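Long-range contacts in 6-phosphogluconate dehydrogenase, NAD-binding (Geobacter metallireducens, PDB 3PEF), which probably reduces succinic semialdehyde to gamma-hydroxybutyrate with NADP(H) as cofactor, as a member of the beta-hydroxyacid dehydrogenase family: residues I7-M12 against I29-P34; F116-V121 against K166-K171. The protein carries 2 engineered substitutions. All blocks are in the same frame, centred on the assembly; numbering follows the deposited sequence.

Contact 1 (I7-M12 against I29-P34); sequences IGLGIM and IWNRSP. With NAP (NADP nicotinamide-adenine-dinucleotide phosphate), chain I.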
loop_
_atom_site.group_PDB
_atom_site.type_symbol
_atom_site.label_atom_id
_atom_site.label_comp_id
_atom_site.label_asym_id
_atom_site.label_seq_id
_atom_site.Cartn_x
_atom_site.Cartn_y
_atom_site.Cartn_z
ATOM N N ILE A 7 -1.955 38.255 5.451
ATOM C CA ILE A 7 -0.699 37.804 4.893
ATOM C C ILE A 7 -0.930 36.527 4.114
ATOM O O ILE A 7 -1.406 35.537 4.660
ATOM C CB ILE A 7 0.301 37.525 6.031
ATOM C CG1 ILE A 7 0.841 38.859 6.570
ATOM C CG2 ILE A 7 1.411 36.600 5.562
ATOM C CD1 ILE A 7 1.676 38.740 7.808
ATOM N N GLY A 8 -0.584 36.540 2.835
ATOM C CA GLY A 8 -0.763 35.357 2.013
ATOM C C GLY A 8 -2.007 35.506 1.167
ATOM O O GLY A 8 -3.125 35.344 1.646
ATOM N N LEU A 9 -1.817 35.829 -0.104
ATOM C CA LEU A 9 -2.960 36.128 -0.949
ATOM C C LEU A 9 -3.075 35.117 -2.080
ATOM O O LEU A 9 -3.257 35.478 -3.252
ATOM C CB LEU A 9 -2.861 37.558 -1.488
ATOM C CG LEU A 9 -2.706 38.648 -0.414
ATOM C CD1 LEU A 9 -2.509 40.031 -1.052
ATOM C CD2 LEU A 9 -3.917 38.649 0.523
ATOM N N GLY A 10 -2.969 33.843 -1.733
ATOM C CA GLY A 10 -3.151 32.807 -2.730
ATOM C C GLY A 10 -4.627 32.572 -2.993
ATOM O O GLY A 10 -5.469 33.438 -2.735
ATOM N N ILE A 11 -4.945 31.390 -3.508
ATOM C CA ILE A 11 -6.325 31.032 -3.805
ATOM C C ILE A 11 -7.247 31.315 -2.630
ATOM O O ILE A 11 -8.256 31.997 -2.794
ATOM C CB ILE A 11 -6.427 29.545 -4.219
ATOM C CG1 ILE A 11 -5.745 29.356 -5.586
ATOM C CG2 ILE A 11 -7.896 29.084 -4.193
ATOM C CD1 ILE A 11 -5.600 27.898 -6.038
ATOM N N MET A 12 -6.901 30.807 -1.446
ATOM C CA MET A 12 -7.744 31.000 -0.249
ATOM C C MET A 12 -7.619 32.405 0.357
ATOM O O MET A 12 -8.620 33.085 0.629
ATOM C CB MET A 12 -7.426 29.941 0.824
ATOM C CG MET A 12 -7.578 28.492 0.344
ATOM S SD MET A 12 -9.325 28.105 0.070
ATOM C CE MET A 12 -9.895 28.008 1.774
ATOM N N ILE A 29 -2.565 44.441 3.674
ATOM C CA ILE A 29 -2.267 43.136 3.089
ATOM C C ILE A 29 -0.844 43.036 2.590
ATOM O O ILE A 29 -0.204 44.051 2.297
ATOM C CB ILE A 29 -3.222 42.809 1.924
ATOM C CG1 ILE A 29 -3.012 43.800 0.775
ATOM C CG2 ILE A 29 -4.681 42.830 2.417
ATOM C CD1 ILE A 29 -4.028 43.656 -0.344
ATOM N N TRP A 30 -0.368 41.796 2.496
ATOM C CA TRP A 30 0.970 41.483 2.004
ATOM C C TRP A 30 1.004 40.103 1.356
ATOM O O TRP A 30 0.399 39.153 1.850
ATOM C CB TRP A 30 1.999 41.481 3.138
ATOM C CG TRP A 30 3.386 41.106 2.663
ATOM C CD1 TRP A 30 4.340 41.958 2.177
ATOM C CD2 TRP A 30 3.960 39.792 2.612
ATOM N NE1 TRP A 30 5.477 41.262 1.846
ATOM C CE2 TRP A 30 5.269 39.930 2.093
ATOM C CE3 TRP A 30 3.493 38.513 2.943
ATOM C CZ2 TRP A 30 6.125 38.834 1.911
ATOM C CZ3 TRP A 30 4.345 37.417 2.762
ATOM C CH2 TRP A 30 5.648 37.586 2.250
ATOM N N ASN A 31 1.736 39.990 0.259
ATOM C CA ASN A 31 1.972 38.697 -0.354
ATOM C C ASN A 31 3.390 38.689 -0.868
ATOM O O ASN A 31 3.882 39.729 -1.308
ATOM C CB ASN A 31 1.015 38.448 -1.528
ATOM C CG ASN A 31 1.081 37.000 -2.032
ATOM O OD1 ASN A 31 0.805 36.069 -1.280
ATOM N ND2 ASN A 31 1.465 36.810 -3.300
ATOM N N ARG A 32 4.039 37.527 -0.826
ATOM C CA ARG A 32 5.397 37.381 -1.358
ATOM C C ARG A 32 5.451 37.908 -2.773
ATOM O O ARG A 32 6.360 38.670 -3.106
ATOM C CB ARG A 32 5.882 35.926 -1.345
ATOM C CG ARG A 32 7.230 35.734 -2.054
ATOM C CD ARG A 32 7.667 34.261 -2.051
ATOM N NE ARG A 32 6.654 33.369 -2.633
ATOM C CZ ARG A 32 6.806 32.051 -2.765
ATOM N NH1 ARG A 32 7.924 31.475 -2.342
ATOM N NH2 ARG A 32 5.844 31.308 -3.315
ATOM N N SER A 33 4.482 37.494 -3.597
ATOM C CA SER A 33 4.307 38.059 -4.948
ATOM C C SER A 33 3.276 39.203 -4.929
ATOM O O SER A 33 2.074 38.958 -4.893
ATOM C CB SER A 33 3.852 36.979 -5.949
ATOM O OG SER A 33 4.707 35.846 -5.947
ATOM N N PRO A 34 3.748 40.456 -4.961
ATOM C CA PRO A 34 2.898 41.634 -4.737
ATOM C C PRO A 34 1.792 41.839 -5.767
ATOM O O PRO A 34 0.853 42.586 -5.471
ATOM C CB PRO A 34 3.885 42.804 -4.807
ATOM C CG PRO A 34 5.207 42.199 -4.472
ATOM C CD PRO A 34 5.168 40.818 -5.079
HETATM P PA NAP I . -1.930 28.883 -3.016
HETATM O O1A NAP I . -0.867 28.119 -3.707
HETATM O O2A NAP I . -2.902 29.550 -3.902
HETATM O O5B NAP I . -1.277 29.973 -2.040
HETATM C C5B NAP I . -0.098 29.690 -1.337
HETATM C C4B NAP I . 0.319 30.978 -0.651
HETATM O O4B NAP I . 1.485 30.722 0.103
HETATM C C3B NAP I . 0.683 32.056 -1.667
HETATM O O3B NAP I . 0.273 33.276 -1.094
HETATM C C2B NAP I . 2.196 31.992 -1.688
HETATM O O2B NAP I . 2.839 33.184 -2.060
HETATM C C1B NAP I . 2.457 31.686 -0.225
HETATM N N9A NAP I . 3.825 31.189 -0.023
HETATM C C8A NAP I . 4.320 29.972 -0.424
HETATM N N7A NAP I . 5.622 29.906 -0.062
HETATM C C5A NAP I . 5.959 31.061 0.546
HETATM C C6A NAP I . 7.147 31.493 1.112
HETATM N N6A NAP I . 8.216 30.708 1.091
HETATM N N1A NAP I . 7.207 32.741 1.673
HETATM C C2A NAP I . 6.085 33.552 1.687
HETATM N N3A NAP I . 4.900 33.109 1.130
HETATM C C4A NAP I . 4.841 31.880 0.576
HETATM O O3 NAP I . -2.684 27.845 -2.075
HETATM P PN NAP I . -3.958 28.026 -1.151
HETATM O O1N NAP I . -4.960 27.007 -1.503
HETATM O O2N NAP I . -4.374 29.441 -1.083
HETATM O O5D NAP I . -3.183 27.576 0.188
HETATM C C5D NAP I . -3.105 28.341 1.360
HETATM C C4D NAP I . -3.264 27.369 2.528
HETATM O O4D NAP I . -4.600 26.958 2.690
HETATM C C3D NAP I . -2.505 26.077 2.300
HETATM O O3D NAP I . -1.983 25.724 3.563
HETATM C C2D NAP I . -3.564 25.087 1.839
HETATM O O2D NAP I . -3.196 23.779 2.178
HETATM C C1D NAP I . -4.728 25.549 2.678
HETATM N N1N NAP I . -6.095 25.225 2.214
HETATM C C2N NAP I . -6.405 25.232 0.886
HETATM C C3N NAP I . -7.709 24.978 0.467
HETATM C C7N NAP I . -8.056 25.038 -0.990
HETATM O O7N NAP I . -9.190 24.352 -1.392
HETATM N N7N NAP I . -7.310 25.699 -1.893
HETATM C C4N NAP I . -8.714 24.714 1.404
HETATM C C5N NAP I . -8.391 24.739 2.759
HETATM C C6N NAP I . -7.082 25.011 3.158
HETATM P P2B NAP I . 3.047 33.581 -3.626
HETATM O O1X NAP I . 4.189 34.587 -3.640
HETATM O O2X NAP I . 3.396 32.344 -4.390
HETATM O O3X NAP I . 1.776 34.167 -4.174
#

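Contact 2 (F116-V121 against K166-K171); sequences FLEAPV and KGAEMK. With NAP (NADP nicotinamide-adenine-dinucleotide phosphate), chain I; EDO (1,2-ethanediol), chain N.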
loop_
_atom_site.group_PDB
_atom_site.type_symbol
_atom_site.label_atom_id
_atom_site.label_comp_id
_atom_site.label_asym_id
_atom_site.label_seq_id
_atom_site.Cartn_x
_atom_site.Cartn_y
_atom_site.Cartn_z
ATOM N N PHE A 116 -1.075 34.501 19.976
ATOM C CA PHE A 116 -1.153 33.605 18.825
ATOM C C PHE A 116 -2.314 32.614 18.849
ATOM O O PHE A 116 -2.643 32.063 19.897
ATOM C CB PHE A 116 0.151 32.837 18.657
ATOM C CG PHE A 116 0.137 31.893 17.501
ATOM C CD1 PHE A 116 0.359 32.352 16.217
ATOM C CD2 PHE A 116 -0.128 30.546 17.690
ATOM C CE1 PHE A 116 0.333 31.479 15.147
ATOM C CE2 PHE A 116 -0.142 29.672 16.631
ATOM C CZ PHE A 116 0.091 30.138 15.355
ATOM N N LEU A 117 -2.900 32.386 17.671
ATOM C CA LEU A 117 -4.043 31.490 17.476
ATOM C C LEU A 117 -3.778 30.783 16.157
ATOM O O LEU A 117 -3.461 31.436 15.168
ATOM C CB LEU A 117 -5.321 32.324 17.305
ATOM C CG LEU A 117 -6.751 32.056 17.831
ATOM C CD1 LEU A 117 -7.807 32.379 16.771
ATOM C CD2 LEU A 117 -7.013 30.685 18.472
ATOM N N GLU A 118 -3.889 29.466 16.111
ATOM C CA GLU A 118 -3.903 28.809 14.803
ATOM C C GLU A 118 -5.350 28.649 14.426
ATOM O O GLU A 118 -6.173 28.396 15.292
ATOM C CB GLU A 118 -3.231 27.442 14.836
ATOM C CG GLU A 118 -3.958 26.412 15.678
ATOM C CD GLU A 118 -3.295 25.047 15.612
ATOM O OE1 GLU A 118 -3.677 24.154 16.392
ATOM O OE2 GLU A 118 -2.385 24.860 14.778
ATOM N N ALA A 119 -5.680 28.809 13.150
ATOM C CA ALA A 119 -7.050 28.535 12.722
ATOM C C ALA A 119 -7.126 28.055 11.283
ATOM O O ALA A 119 -7.611 28.776 10.413
ATOM C CB ALA A 119 -7.949 29.768 12.954
ATOM N N PRO A 120 -6.649 26.820 11.024
ATOM C CA PRO A 120 -6.772 26.261 9.672
ATOM C C PRO A 120 -8.246 26.043 9.357
ATOM O O PRO A 120 -9.072 26.026 10.280
ATOM C CB PRO A 120 -6.053 24.915 9.787
ATOM C CG PRO A 120 -6.273 24.514 11.231
ATOM C CD PRO A 120 -6.169 25.824 11.995
ATOM N N VAL A 121 -8.576 25.880 8.081
ATOM C CA VAL A 121 -9.973 25.833 7.674
ATOM C C VAL A 121 -10.310 24.600 6.855
ATOM O O VAL A 121 -9.442 23.986 6.225
ATOM C CB VAL A 121 -10.393 27.099 6.855
ATOM C CG1 VAL A 121 -9.976 28.348 7.564
ATOM C CG2 VAL A 121 -9.793 27.074 5.448
ATOM N N LYS A 166 -4.077 21.430 18.453
ATOM C CA LYS A 166 -5.335 20.695 18.314
ATOM C C LYS A 166 -6.024 21.041 16.993
ATOM O O LYS A 166 -6.594 20.175 16.336
ATOM C CB LYS A 166 -6.277 20.988 19.491
ATOM C CG LYS A 166 -5.886 20.306 20.805
ATOM C CD LYS A 166 -6.372 18.864 20.841
ATOM C CE LYS A 166 -5.701 18.035 21.941
ATOM N NZ LYS A 166 -4.524 17.257 21.420
ATOM N N GLY A 167 -5.967 22.311 16.610
ATOM C CA GLY A 167 -6.501 22.729 15.329
ATOM C C GLY A 167 -5.768 22.091 14.157
ATOM O O GLY A 167 -6.398 21.584 13.213
ATOM N N ALA A 168 -4.438 22.138 14.198
ATOM C CA ALA A 168 -3.608 21.524 13.160
ATOM C C ALA A 168 -3.898 20.040 13.050
ATOM O O ALA A 168 -4.045 19.516 11.949
ATOM C CB ALA A 168 -2.110 21.757 13.432
ATOM N N GLU A 169 -3.981 19.366 14.196
ATOM C CA GLU A 169 -4.263 17.935 14.222
ATOM C C GLU A 169 -5.626 17.614 13.623
ATOM O O GLU A 169 -5.770 16.667 12.857
ATOM C CB GLU A 169 -4.136 17.395 15.656
ATOM C CG GLU A 169 -2.692 17.332 16.092
ATOM C CD GLU A 169 -2.515 17.157 17.584
ATOM O OE1 GLU A 169 -3.441 17.528 18.329
ATOM O OE2 GLU A 169 -1.441 16.667 18.005
ATOM N N MET A 170 -6.629 18.418 13.952
ATOM C CA MET A 170 -7.957 18.196 13.403
ATOM C C MET A 170 -7.931 18.369 11.891
ATOM O O MET A 170 -8.482 17.561 11.144
ATOM C CB MET A 170 -8.948 19.188 13.996
ATOM C CG MET A 170 -10.333 19.089 13.364
ATOM S SD MET A 170 -11.212 17.580 13.813
ATOM C CE MET A 170 -11.447 17.823 15.598
ATOM N N LYS A 171 -7.304 19.452 11.444
ATOM C CA LYS A 171 -7.197 19.730 10.020
ATOM C C LYS A 171 -6.530 18.564 9.286
ATOM O O LYS A 171 -7.014 18.115 8.245
ATOM C CB LYS A 171 -6.420 21.031 9.779
ATOM C CG LYS A 171 -6.142 21.315 8.305
ATOM C CD LYS A 171 -7.446 21.385 7.508
ATOM C CE LYS A 171 -7.138 21.820 6.085
ATOM N NZ LYS A 171 -8.331 21.742 5.200
HETATM P PA NAP I . -1.930 28.883 -3.016
HETATM O O1A NAP I . -0.867 28.119 -3.707
HETATM O O2A NAP I . -2.902 29.550 -3.902
HETATM O O5B NAP I . -1.277 29.973 -2.040
HETATM C C5B NAP I . -0.098 29.690 -1.337
HETATM C C4B NAP I . 0.319 30.978 -0.651
HETATM O O4B NAP I . 1.485 30.722 0.103
HETATM C C3B NAP I . 0.683 32.056 -1.667
HETATM O O3B NAP I . 0.273 33.276 -1.094
HETATM C C2B NAP I . 2.196 31.992 -1.688
HETATM O O2B NAP I . 2.839 33.184 -2.060
HETATM C C1B NAP I . 2.457 31.686 -0.225
HETATM N N9A NAP I . 3.825 31.189 -0.023
HETATM C C8A NAP I . 4.320 29.972 -0.424
HETATM N N7A NAP I . 5.622 29.906 -0.062
HETATM C C5A NAP I . 5.959 31.061 0.546
HETATM C C6A NAP I . 7.147 31.493 1.112
HETATM N N6A NAP I . 8.216 30.708 1.091
HETATM N N1A NAP I . 7.207 32.741 1.673
HETATM C C2A NAP I . 6.085 33.552 1.687
HETATM N N3A NAP I . 4.900 33.109 1.130
HETATM C C4A NAP I . 4.841 31.880 0.576
HETATM O O3 NAP I . -2.684 27.845 -2.075
HETATM P PN NAP I . -3.958 28.026 -1.151
HETATM O O1N NAP I . -4.960 27.007 -1.503
HETATM O O2N NAP I . -4.374 29.441 -1.083
HETATM O O5D NAP I . -3.183 27.576 0.188
HETATM C C5D NAP I . -3.105 28.341 1.360
HETATM C C4D NAP I . -3.264 27.369 2.528
HETATM O O4D NAP I . -4.600 26.958 2.690
HETATM C C3D NAP I . -2.505 26.077 2.300
HETATM O O3D NAP I . -1.983 25.724 3.563
HETATM C C2D NAP I . -3.564 25.087 1.839
HETATM O O2D NAP I . -3.196 23.779 2.178
HETATM C C1D NAP I . -4.728 25.549 2.678
HETATM N N1N NAP I . -6.095 25.225 2.214
HETATM C C2N NAP I . -6.405 25.232 0.886
HETATM C C3N NAP I . -7.709 24.978 0.467
HETATM C C7N NAP I . -8.056 25.038 -0.990
HETATM O O7N NAP I . -9.190 24.352 -1.392
HETATM N N7N NAP I . -7.310 25.699 -1.893
HETATM C C4N NAP I . -8.714 24.714 1.404
HETATM C C5N NAP I . -8.391 24.739 2.759
HETATM C C6N NAP I . -7.082 25.011 3.158
HETATM P P2B NAP I . 3.047 33.581 -3.626
HETATM O O1X NAP I . 4.189 34.587 -3.640
HETATM O O2X NAP I . 3.396 32.344 -4.390
HETATM O O3X NAP I . 1.776 34.167 -4.174
HETATM C C1 EDO N . -0.466 30.337 21.913
HETATM O O1 EDO N . -0.953 31.664 22.122
HETATM C C2 EDO N . 1.057 30.316 21.863
HETATM O O2 EDO N . 1.473 28.946 21.856
#

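Contact 1 (I7-M12 against I29-P34)
I7 and W30 pair as a parallel bridge where strands 3-7 and 26-30 of the Rossmann beta-alpha-beta unit run out, with helix 11-22 between them in sequence. The last backbone bond of the pairing runs from G8 N to W30 O at 3.0 Å. On the sheet face these two residues share, I7 CG2 packs against CE3 of the W30 indole.

Beyond the bridge N31 links turn and cofactor. Its CB lies 3.9 Å from L9 CG, the two side chains heading opposite ways. With chi1 at -170°, CG is anti to the backbone N and the amide is carried toward the glycine-rich turn. OD1 accepts L9 N at 2.9 Å, the donor standing 49° out of the carbonyl plane. The same OD1 takes the 3'-hydroxyl of the adenosine ribose, O3B, at 2.8 Å. ND2 spends its two hydrogens in different directions: one goes to S33 O at 2.7 Å, in the plane of the amide, the other to phosphate oxygen O3X at 2.8 Å. Four bonds fix the rotation of the amide.

R32 NE meets O1X of the 2'-phosphate at 2.9 Å and NH2 binds O2X, while a face of the guanidinium covers the adenine at C5A. S33 OG adds a bond to O1X, and K36 bonds the cofactor. A CB on G10 would collide with NADP O5B. With a neutral amide at N31 and the arginine beside it, the strand end is consistent with a site for NADP's extra phosphate, where NAD-specific Rossmann enzymes often carry an acidic residue.

Contact 2 (F116-V121 against K166-K171)
The nicotinamide end of the cofactor pocket is where K171, the predicted active-site residue, meets V121. Its NZ bonds V121 O at 2.7 Å, lying in the carbonyl plane, and both atoms lie close to NADP C5N. The lysine has CG anti to its backbone N (chi1 174°) and then bends at chi2, before running straight along CD and CE to the carbonyl. N175 OD1 and a glycerol are further partners of NZ.

Nearer the helix, the P120 ring lies against the base of that lysine: its CG is 3.8 Å from K171 CB and 3.5 Å from G167 O. The contact joins the two halves of the enzyme: strand 115-122 belongs to the Rossmann sheet, and helix 166-194 is the long helix that opens the all-helical C-terminal region. Residues 116-118 of the strand and 166-171 of the helix run nearly parallel, 13° apart, their axes 9.3 Å from each other.

The first turn of the helix is met by E118. Its chi1 of 66° tucks CG in over the backbone, flanked by N and C, and the extended chain beyond brings OE1 to A168 N at 3.1 Å, a donor above the carboxylate plane; G167 N is 2.9 Å from the same OE1, which also takes G165 N. OE2 is bonded by S102 OG and rests 3.4 Å from A168 CB. The amides of G165 and A168 at this helix start probably stabilise the carboxylate's negative charge. A leucine in place of E118 would probably leave those two amides without their acceptor and the S102 hydroxyl without its mate. At the start of the helix, K166 NZ makes a weak bond to A195 O of a second subunit.

In the fold
The two contacts follow one another along the chain, and their centres are about 20 Å apart, yet both sit on the same sheet and on the same NADP. Contact 1 holds the adenosine half and, through the amides of I11 and M12, the diphosphate; contact 2 stands at the nicotinamide. The two meet directly where M12 CE packs against V121 CG2 at 3.8 Å. Over one face of the nicotinamide ring, M12 CE is 3.5 Å from NAP C4N, the carbon that exchanges hydride. K171 NZ approaches from the opposite side, 3.9 Å from NAP C5N, consistent with its predicted place in the active site.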